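Local coordinates for inositol-1,4,5-trisphosphate 5-phosphatase 1 (Schizosaccharomyces pombe, PDB 1I9Z), which removes the 5-phosphate from soluble and lipid inositol phosphates, helping to set cellular phosphatidylinositol 4,5-bisphosphate levels in membrane trafficking and signalling, at residues S86-K89 with R90-G94; R192-I196 with F197-Y201. All coordinates share one frame; numbering follows the deposited sequence.

Contact 1 (S86-K89 with R90-G94); sequences SCVK and RLLNG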
loop_
_atom_site.group_PDB
_atom_site.type_symbol
_atom_site.label_atom_id
_atom_site.label_comp_id
_atom_site.label_asym_id
_atom_site.label_seq_id
_atom_site.Cartn_x
_atom_site.Cartn_y
_atom_site.Cartn_z
ATOM N N SER A 86 -4.336 -17.585 -8.244
ATOM C CA SER A 86 -3.630 -18.596 -9.018
ATOM C C SER A 86 -2.948 -17.929 -10.212
ATOM O O SER A 86 -1.816 -18.331 -10.599
ATOM C CB SER A 86 -4.660 -19.664 -9.518
ATOM O OG SER A 86 -4.060 -20.467 -10.513
ATOM N N CYS A 87 -3.623 -16.954 -10.834
ATOM C CA CYS A 87 -2.989 -16.287 -11.988
ATOM C C CYS A 87 -1.735 -15.506 -11.608
ATOM O O CYS A 87 -0.712 -15.560 -12.297
ATOM C CB CYS A 87 -3.953 -15.352 -12.730
ATOM S SG CYS A 87 -5.255 -16.179 -13.650
ATOM N N VAL A 88 -1.802 -14.734 -10.515
ATOM C CA VAL A 88 -0.631 -13.984 -10.108
ATOM C C VAL A 88 0.518 -14.906 -9.714
ATOM O O VAL A 88 1.696 -14.704 -10.119
ATOM C CB VAL A 88 -1.007 -13.037 -8.917
ATOM C CG1 VAL A 88 0.235 -12.336 -8.400
ATOM C CG2 VAL A 88 -2.060 -12.046 -9.379
ATOM N N LYS A 89 0.205 -15.946 -8.942
ATOM C CA LYS A 89 1.235 -16.873 -8.518
ATOM C C LYS A 89 1.901 -17.522 -9.746
ATOM O O LYS A 89 3.116 -17.671 -9.785
ATOM C CB LYS A 89 0.604 -17.967 -7.633
ATOM C CG LYS A 89 1.578 -18.944 -6.918
ATOM C CD LYS A 89 0.792 -20.062 -6.087
ATOM C CE LYS A 89 0.050 -19.498 -4.773
ATOM N NZ LYS A 89 -1.229 -18.607 -4.886
ATOM N N ARG A 90 1.105 -17.914 -10.735
ATOM C CA ARG A 90 1.706 -18.588 -11.937
ATOM C C ARG A 90 2.641 -17.606 -12.643
ATOM O O ARG A 90 3.740 -17.931 -13.096
ATOM C CB ARG A 90 0.632 -19.017 -12.926
ATOM C CG ARG A 90 0.562 -20.522 -13.123
ATOM C CD ARG A 90 -0.617 -20.939 -14.018
ATOM N NE ARG A 90 -1.887 -20.599 -13.372
ATOM C CZ ARG A 90 -3.024 -20.341 -14.023
ATOM N NH1 ARG A 90 -3.053 -20.384 -15.354
ATOM N NH2 ARG A 90 -4.125 -20.030 -13.355
ATOM N N LEU A 91 2.189 -16.384 -12.736
ATOM C CA LEU A 91 2.982 -15.372 -13.401
ATOM C C LEU A 91 4.287 -15.060 -12.659
ATOM O O LEU A 91 5.386 -15.008 -13.275
ATOM C CB LEU A 91 2.046 -14.161 -13.581
ATOM C CG LEU A 91 2.290 -13.012 -14.533
ATOM C CD1 LEU A 91 2.471 -13.446 -16.024
ATOM C CD2 LEU A 91 1.044 -12.136 -14.378
ATOM N N LEU A 92 4.233 -14.900 -11.332
ATOM C CA LEU A 92 5.451 -14.642 -10.565
ATOM C C LEU A 92 6.458 -15.833 -10.629
ATOM O O LEU A 92 7.679 -15.639 -10.700
ATOM C CB LEU A 92 5.106 -14.396 -9.091
ATOM C CG LEU A 92 4.350 -13.116 -8.811
ATOM C CD1 LEU A 92 4.079 -12.989 -7.300
ATOM C CD2 LEU A 92 5.212 -11.943 -9.324
ATOM N N ASN A 93 5.940 -17.054 -10.576
ATOM C CA ASN A 93 6.825 -18.195 -10.590
ATOM C C ASN A 93 7.386 -18.472 -11.966
ATOM O O ASN A 93 8.511 -19.014 -12.092
ATOM C CB ASN A 93 6.105 -19.390 -9.985
ATOM C CG ASN A 93 6.017 -19.281 -8.465
ATOM O OD1 ASN A 93 7.033 -19.148 -7.781
ATOM N ND2 ASN A 93 4.814 -19.331 -7.943
ATOM N N GLY A 94 6.624 -18.059 -12.978
ATOM C CA GLY A 94 7.021 -18.201 -14.366
ATOM C C GLY A 94 8.297 -17.435 -14.658
ATOM O O GLY A 94 9.038 -17.738 -15.611
#

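Contact 2 (R192-I196 with F197-Y201); sequences RGRSI and FNHDY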
loop_
_atom_site.group_PDB
_atom_site.type_symbol
_atom_site.label_atom_id
_atom_site.label_comp_id
_atom_site.label_asym_id
_atom_site.label_seq_id
_atom_site.Cartn_x
_atom_site.Cartn_y
_atom_site.Cartn_z
ATOM N N ARG A 192 -5.752 -8.202 19.112
ATOM C CA ARG A 192 -5.510 -7.415 20.328
ATOM C C ARG A 192 -5.586 -5.904 20.113
ATOM O O ARG A 192 -4.805 -5.145 20.723
ATOM C CB ARG A 192 -4.134 -7.734 20.901
ATOM C CG ARG A 192 -3.830 -9.233 20.960
ATOM C CD ARG A 192 -2.411 -9.524 21.400
ATOM N NE ARG A 192 -2.201 -9.197 22.811
ATOM C CZ ARG A 192 -1.203 -8.439 23.268
ATOM N NH1 ARG A 192 -0.319 -7.917 22.413
ATOM N NH2 ARG A 192 -1.078 -8.225 24.580
ATOM N N GLY A 193 -6.522 -5.470 19.264
ATOM C CA GLY A 193 -6.686 -4.043 19.034
ATOM C C GLY A 193 -5.561 -3.313 18.327
ATOM O O GLY A 193 -5.559 -2.106 18.335
ATOM N N ARG A 194 -4.600 -4.012 17.730
ATOM C CA ARG A 194 -3.514 -3.328 17.004
ATOM C C ARG A 194 -4.094 -2.468 15.828
ATOM O O ARG A 194 -4.890 -2.978 15.045
ATOM C CB ARG A 194 -2.567 -4.387 16.420
ATOM C CG ARG A 194 -1.416 -3.828 15.647
ATOM C CD ARG A 194 -0.862 -4.873 14.622
ATOM N NE ARG A 194 -0.398 -6.190 15.135
ATOM C CZ ARG A 194 0.799 -6.444 15.691
ATOM N NH1 ARG A 194 1.705 -5.464 15.858
ATOM N NH2 ARG A 194 1.121 -7.716 16.016
ATOM N N SER A 195 -3.688 -1.214 15.697
ATOM C CA SER A 195 -4.201 -0.350 14.635
ATOM C C SER A 195 -3.282 -0.313 13.439
ATOM O O SER A 195 -2.184 -0.837 13.457
ATOM C CB SER A 195 -4.375 1.093 15.122
ATOM O OG SER A 195 -3.104 1.755 15.099
ATOM N N ILE A 196 -3.718 0.347 12.375
ATOM C CA ILE A 196 -2.849 0.395 11.201
ATOM C C ILE A 196 -1.626 1.319 11.408
ATOM O O ILE A 196 -0.561 1.163 10.759
ATOM C CB ILE A 196 -3.627 0.901 9.922
ATOM C CG1 ILE A 196 -4.204 2.304 10.134
ATOM C CG2 ILE A 196 -4.722 -0.080 9.527
ATOM C CD1 ILE A 196 -4.555 2.981 8.840
ATOM N N PHE A 197 -1.736 2.249 12.358
ATOM C CA PHE A 197 -0.679 3.228 12.519
ATOM C C PHE A 197 0.519 2.779 13.292
ATOM O O PHE A 197 1.610 3.370 13.171
ATOM C CB PHE A 197 -1.258 4.516 13.126
ATOM C CG PHE A 197 -2.354 5.125 12.281
ATOM C CD1 PHE A 197 -3.697 4.956 12.627
ATOM C CD2 PHE A 197 -2.040 5.802 11.102
ATOM C CE1 PHE A 197 -4.721 5.443 11.824
ATOM C CE2 PHE A 197 -3.047 6.306 10.273
ATOM C CZ PHE A 197 -4.396 6.125 10.635
ATOM N N ASN A 198 0.334 1.690 14.042
ATOM C CA ASN A 198 1.374 1.117 14.868
ATOM C C ASN A 198 2.378 0.309 14.035
ATOM O O ASN A 198 2.617 -0.842 14.389
ATOM C CB ASN A 198 0.723 0.156 15.902
ATOM C CG ASN A 198 -0.320 0.845 16.841
ATOM O OD1 ASN A 198 -1.343 0.200 17.275
ATOM N ND2 ASN A 198 -0.055 2.116 17.201
ATOM N N HIS A 199 2.938 0.892 12.955
ATOM C CA HIS A 199 3.894 0.270 12.059
ATOM C C HIS A 199 4.947 1.258 11.562
ATOM O O HIS A 199 4.642 2.447 11.405
ATOM C CB HIS A 199 3.161 -0.258 10.808
ATOM C CG HIS A 199 2.173 -1.343 11.128
ATOM N ND1 HIS A 199 0.871 -1.095 11.493
ATOM C CD2 HIS A 199 2.367 -2.668 11.301
ATOM C CE1 HIS A 199 0.300 -2.224 11.896
ATOM N NE2 HIS A 199 1.193 -3.193 11.796
ATOM N N ASP A 200 6.133 0.757 11.253
ATOM C CA ASP A 200 7.190 1.592 10.648
ATOM C C ASP A 200 6.783 2.081 9.255
ATOM O O ASP A 200 7.033 3.248 8.898
ATOM C CB ASP A 200 8.476 0.785 10.544
ATOM C CG ASP A 200 8.936 0.344 11.912
ATOM O OD1 ASP A 200 9.292 1.242 12.716
ATOM O OD2 ASP A 200 8.845 -0.853 12.232
ATOM N N TYR A 201 6.174 1.187 8.460
ATOM C CA TYR A 201 5.746 1.539 7.106
ATOM C C TYR A 201 4.284 1.149 6.874
ATOM O O TYR A 201 3.874 0.025 7.233
ATOM C CB TYR A 201 6.622 0.789 6.078
ATOM C CG TYR A 201 8.109 0.948 6.285
ATOM C CD1 TYR A 201 8.936 -0.162 6.332
ATOM C CD2 TYR A 201 8.690 2.231 6.367
ATOM C CE1 TYR A 201 10.315 -0.053 6.447
ATOM C CE2 TYR A 201 10.056 2.379 6.486
ATOM C CZ TYR A 201 10.873 1.243 6.528
ATOM O OH TYR A 201 12.229 1.362 6.671
HETATM O O HOH W 1 1.573 -2.939 15.590
#

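Contact 1 (S86-K89 with R90-G94)
The carbonyl oxygen of K89 takes two N-H groups from N93. The backbone bond, N93 N to K89 O at 3.0 Å, is the stronger; the amide ND2 adds a weak bond to the same oxygen, bent to 122° at the hydrogen. N93 CG lies beside its own backbone N (chi1 -75°), which folds the amide back along the helix and sets ND2 3.4 Å from K89 CG, against the lysine stem. The other end of that amide is used too: N93 OD1 accepts the backbone N-H of Y102, on the strand after the helix. One turn earlier, R90 reaches back to S86. Its NH2 donates to S86 OG at 2.9 Å, with the hydroxyl at the guanidinium edge, close to its plane, and a nearly straight 163° at the hydrogen. S86 OG is turned away from its own backbone N to meet it, while the arginine chain bends at chi3 to reach it. C87 SG stands 4.0 Å from R90 NH2, a looser touch. The buried side is apolar: V88 and L92 run side by side, CG1 of V88 4.1 Å from CD1 of L92, and both rest on F118 of strand 113-120. L91 leaves the helix in another direction, toward L43, L47 and F48. Beneath these side chains runs the i to i+4 backbone ladder, of which L92 N to V88 O, at 2.8 Å, is the shortest rung. Polar groups on one flank and aliphatic ones against a strand make this stretch part of an amphipathic helix, 78-94, packed on the six-stranded sheet of a DNase I-like phosphatase domain.

Contact 2 (R192-I196 with F197-Y201)
I196 and F197 make the close-packed part: CG1 of I196 sits over one face of the phenyl ring, 3.7 Å from its centroid and 15° off the ring normal, a CH-pi contact between sequence neighbours. CD1 of I196 reaches the far end of the same ring, 3.6 Å from F197 CZ. With chi1 at 59°, I196 CG1 lies between its own backbone N and carbonyl carbon, which brings the branch over the phenyl. F197 also touches Y181 and A185 of helix 174-187, and I196 leans on I163 of strand 158-166. Beside this pair, the carbonyl of I196 receives H199 ND1 at 2.8 Å, the donor standing well above the carbonyl plane; at its other nitrogen the imidazole meets R152. The backbone makes an inverse gamma turn centred on N198, in the connection from helix 174-187 to strand 201-205 of the DNase I-like fold. N198 OD1 accepts the backbone N-H of S195 at 3.2 Å and, weakly, its hydroxyl, while S195 OG takes the N-H of F197 at 3.1 Å. The looser side is partly hydrated: R194 NH1 and N198 O share a water, 2.6 Å from N198 O, rather than touching directly. R194 CD only grazes the imidazole, 3.9 Å from H199 NE2, its guanidinium held instead by a salt bridge to E131.

How the contacts relate
Contacts 1 and 2 follow in series along the chain and lie apart in the fold, with centres 30 Å from each other and nearest atoms about 19 Å apart. Contact 1 lies on helix 78-94, against the six-stranded sheet that includes strand 113-120. Contact 2 lies in the loop leading into strand 201-205, beside the five-stranded sheet that includes strand 158-166. Each thus packs against a different sheet of the same catalytic domain, whose DNase I-like fold brings the two sheets together. Neither includes a residue of the inositol bisphosphate pocket; contact 1 joins a helix to one sheet, and contact 2 joins helix 174-187 to the other.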